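Local coordinates for uncharacterized protein (Mycobacterium tuberculosis, PDB 6Y56) that is the nucleotidyltransferase toxin MenT4 of the AbiEii/AbiGii family, and probably inhibits growth by inactivating tRNA acceptor stems, at residues 39-44 with 157-162. Sequence-based numbering, arbitrary orientation.
Sequences VQFGDN and TLPVVA
Apolar packing of Phe41 against Leu158 and Pro159 joins the loop between helix 19-38 and strand 47-49 to strand 157-160 in this AbiEii-type nucleotidyltransferase fold. No hydrogen bond crosses between the two segments, and the 178 Å² they bury together comes chiefly from Phe41, Leu158 and Pro159. Leu158 makes a CH-pi contact, setting one methyl over a face of the Phe41 ring: CD2 lies 3.9 Å from the ring centroid and 8° off its normal, almost above the centre, so that CE1, CE2 and CZ are all close to equally near. With chi1 at -77°, Phe41 CG stands anti to its own C, and this turns the ring toward Leu158. Pro159 meets Phe41 at the root of its side chain, CG and CD lying against CB, its ring running roughly at a right angle to the Phe41 side chain and approaching the aromatic ring obliquely. The Pro159 ring also meets the backbone of Gly42, CG lying 3.7 Å from Gly42 N. Gly42 has phi 152°, a conformation in which a beta carbon would collide with the O of Phe41. On the loop side, Gln40 reaches forward to the next residue, and its NE2 donates a nearly straight 2.8 Å bond to a lone pair of Phe41 O. Strand 157-160 pairs with strand 138-141, while Pro159 and Val161 make backbone hydrogen bonds to Phe48 of strand 47-49, the strand that follows the loop; Asp43 ties the loop to Ser137. The tightest touch across the contact is Phe41 CB against Pro159 CG, at 3.3 Å.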
ATOM      1  N   VAL A  39       2.411  -1.482  20.108  1.00 17.38           N
ATOM      2  CA  VAL A  39       2.118  -0.111  19.705  1.00 19.12           C
ATOM      3  C   VAL A  39       0.616   0.051  19.524  1.00 18.76           C
ATOM      4  O   VAL A  39      -0.056  -0.845  19.000  1.00 18.72           O
ATOM      5  CB  VAL A  39       2.859   0.221  18.393  1.00 21.05           C
ATOM      6  CG1 VAL A  39       2.479   1.600  17.880  1.00 26.23           C
ATOM      7  CG2 VAL A  39       4.352   0.129  18.592  1.00 23.17           C
ATOM      8  N   GLN A  40       0.091   1.207  19.928  1.00 16.44           N
ATOM      9  CA  GLN A  40      -1.329   1.492  19.739  1.00 16.53           C
ATOM     10  C   GLN A  40      -1.581   1.907  18.292  1.00 17.21           C
ATOM     11  O   GLN A  40      -1.011   2.894  17.820  1.00 18.35           O
ATOM     12  CB  GLN A  40      -1.768   2.597  20.697  1.00 18.88           C
ATOM     13  CG  GLN A  40      -3.250   2.953  20.595  1.00 21.60           C
ATOM     14  CD  GLN A  40      -4.157   1.793  20.977  1.00 25.39           C
ATOM     15  OE1 GLN A  40      -4.159   1.350  22.126  1.00 33.61           O
ATOM     16  NE2 GLN A  40      -4.926   1.292  20.016  1.00 24.02           N
ATOM     17  N   PHE A  41      -2.416   1.155  17.583  1.00 15.80           N
ATOM     18  CA  PHE A  41      -2.877   1.558  16.262  1.00 16.65           C
ATOM     19  C   PHE A  41      -4.176   2.345  16.402  1.00 15.31           C
ATOM     20  O   PHE A  41      -4.831   2.320  17.443  1.00 17.49           O
ATOM     21  CB  PHE A  41      -3.156   0.331  15.387  1.00 14.36           C
ATOM     22  CG  PHE A  41      -1.930  -0.347  14.830  1.00 14.08           C
ATOM     23  CD1 PHE A  41      -1.117  -1.129  15.645  1.00 14.19           C
ATOM     24  CD2 PHE A  41      -1.625  -0.256  13.474  1.00 14.14           C
ATOM     25  CE1 PHE A  41       0.007  -1.770  15.125  1.00 14.19           C
ATOM     26  CE2 PHE A  41      -0.517  -0.886  12.952  1.00 15.31           C
ATOM     27  CZ  PHE A  41       0.298  -1.656  13.779  1.00 16.25           C
ATOM     28  N   GLY A  42      -4.554   3.051  15.352  1.00 14.36           N
ATOM     29  CA  GLY A  42      -5.850   3.702  15.356  1.00 16.38           C
ATOM     30  C   GLY A  42      -5.856   4.941  14.490  1.00 16.68           C
ATOM     31  O   GLY A  42      -4.817   5.459  14.084  1.00 14.95           O
ATOM     32  N   ASP A  43      -7.073   5.416  14.215  1.00 16.26           N
ATOM     33  CA  ASP A  43      -7.280   6.631  13.440  1.00 16.51           C
ATOM     34  C   ASP A  43      -6.448   7.775  14.006  1.00 17.46           C
ATOM     35  O   ASP A  43      -6.387   7.985  15.224  1.00 18.46           O
ATOM     36  CB  ASP A  43      -8.765   7.017  13.484  1.00 19.62           C
ATOM     37  CG  ASP A  43      -9.645   6.060  12.706  1.00 21.54           C
ATOM     38  OD1 ASP A  43      -9.210   5.575  11.645  1.00 20.38           O
ATOM     39  OD2 ASP A  43     -10.780   5.793  13.155  1.00 25.00           O
ATOM     40  N   ASN A  44      -5.797   8.513  13.113  1.00 18.95           N
ATOM     41  CA  ASN A  44      -4.967   9.663  13.465  1.00 18.51           C
ATOM     42  C   ASN A  44      -3.782   9.290  14.340  1.00 19.53           C
ATOM     43  O   ASN A  44      -3.201  10.152  14.996  1.00 23.48           O
ATOM     44  CB  ASN A  44      -5.786  10.796  14.091  1.00 24.33           C
ATOM     45  CG  ASN A  44      -6.913  11.235  13.200  1.00 29.48           C
ATOM     46  OD1 ASN A  44      -6.687  11.686  12.078  1.00 36.79           O
ATOM     47  ND2 ASN A  44      -8.136  11.083  13.677  1.00 35.77           N
ATOM     48  N   THR A 157      -5.889  -8.284  14.569  1.00 15.43           N
ATOM     49  CA  THR A 157      -6.716  -7.404  13.762  1.00 15.21           C
ATOM     50  C   THR A 157      -6.083  -6.025  13.794  1.00 14.74           C
ATOM     51  O   THR A 157      -5.563  -5.595  14.829  1.00 16.26           O
ATOM     52  CB  THR A 157      -8.162  -7.352  14.264  1.00 15.89           C
ATOM     53  OG1 THR A 157      -8.221  -6.897  15.626  1.00 17.63           O
ATOM     54  CG2 THR A 157      -8.805  -8.721  14.164  1.00 17.83           C
ATOM     55  N   LEU A 158      -6.090  -5.352  12.642  1.00 14.22           N
ATOM     56  CA  LEU A 158      -5.400  -4.075  12.513  1.00 13.76           C
ATOM     57  C   LEU A 158      -6.313  -3.067  11.832  1.00 12.12           C
ATOM     58  O   LEU A 158      -7.064  -3.431  10.922  1.00 12.62           O
ATOM     59  CB  LEU A 158      -4.141  -4.235  11.646  1.00 15.35           C
ATOM     60  CG  LEU A 158      -3.014  -5.076  12.250  1.00 15.46           C
ATOM     61  CD1 LEU A 158      -1.915  -5.220  11.219  1.00 19.86           C
ATOM     62  CD2 LEU A 158      -2.495  -4.422  13.509  1.00 18.33           C
ATOM     63  N   PRO A 159      -6.257  -1.799  12.231  1.00 11.02           N
ATOM     64  CA  PRO A 159      -6.934  -0.749  11.461  1.00 12.35           C
ATOM     65  C   PRO A 159      -6.239  -0.564  10.126  1.00 12.21           C
ATOM     66  O   PRO A 159      -5.030  -0.338  10.058  1.00 12.27           O
ATOM     67  CB  PRO A 159      -6.802   0.498  12.340  1.00 14.06           C
ATOM     68  CG  PRO A 159      -5.739   0.193  13.285  1.00 19.59           C
ATOM     69  CD  PRO A 159      -5.597  -1.287  13.437  1.00 13.24           C
ATOM     70  N   VAL A 160      -7.024  -0.653   9.065  1.00 11.62           N
ATOM     71  CA  VAL A 160      -6.541  -0.591   7.692  1.00 12.02           C
ATOM     72  C   VAL A 160      -7.252   0.551   6.976  1.00 11.30           C
ATOM     73  O   VAL A 160      -8.411   0.870   7.267  1.00 12.60           O
ATOM     74  CB  VAL A 160      -6.785  -1.952   6.991  1.00 13.90           C
ATOM     75  CG1 VAL A 160      -6.541  -1.888   5.475  1.00 15.10           C
ATOM     76  CG2 VAL A 160      -5.911  -3.043   7.625  1.00 14.68           C
ATOM     77  N   VAL A 161      -6.554   1.164   6.013  1.00 11.92           N
ATOM     78  CA  VAL A 161      -7.150   2.217   5.200  1.00 12.04           C
ATOM     79  C   VAL A 161      -8.458   1.737   4.578  1.00 13.17           C
ATOM     80  O   VAL A 161      -8.576   0.599   4.108  1.00 12.78           O
ATOM     81  CB  VAL A 161      -6.120   2.658   4.138  1.00 11.19           C
ATOM     82  CG1 VAL A 161      -5.749   1.500   3.194  1.00 12.92           C
ATOM     83  CG2 VAL A 161      -6.617   3.858   3.336  1.00 12.53           C
ATOM     84  N   ALA A 162      -9.450   2.624   4.568  1.00 12.74           N
ATOM     85  CA  ALA A 162     -10.709   2.296   3.920  1.00 13.57           C
ATOM     86  C   ALA A 162     -10.463   1.995   2.453  1.00 13.99           C
ATOM     87  O   ALA A 162      -9.582   2.586   1.814  1.00 13.26           O
ATOM     88  CB  ALA A 162     -11.678   3.470   4.035  1.00 15.56           C
TER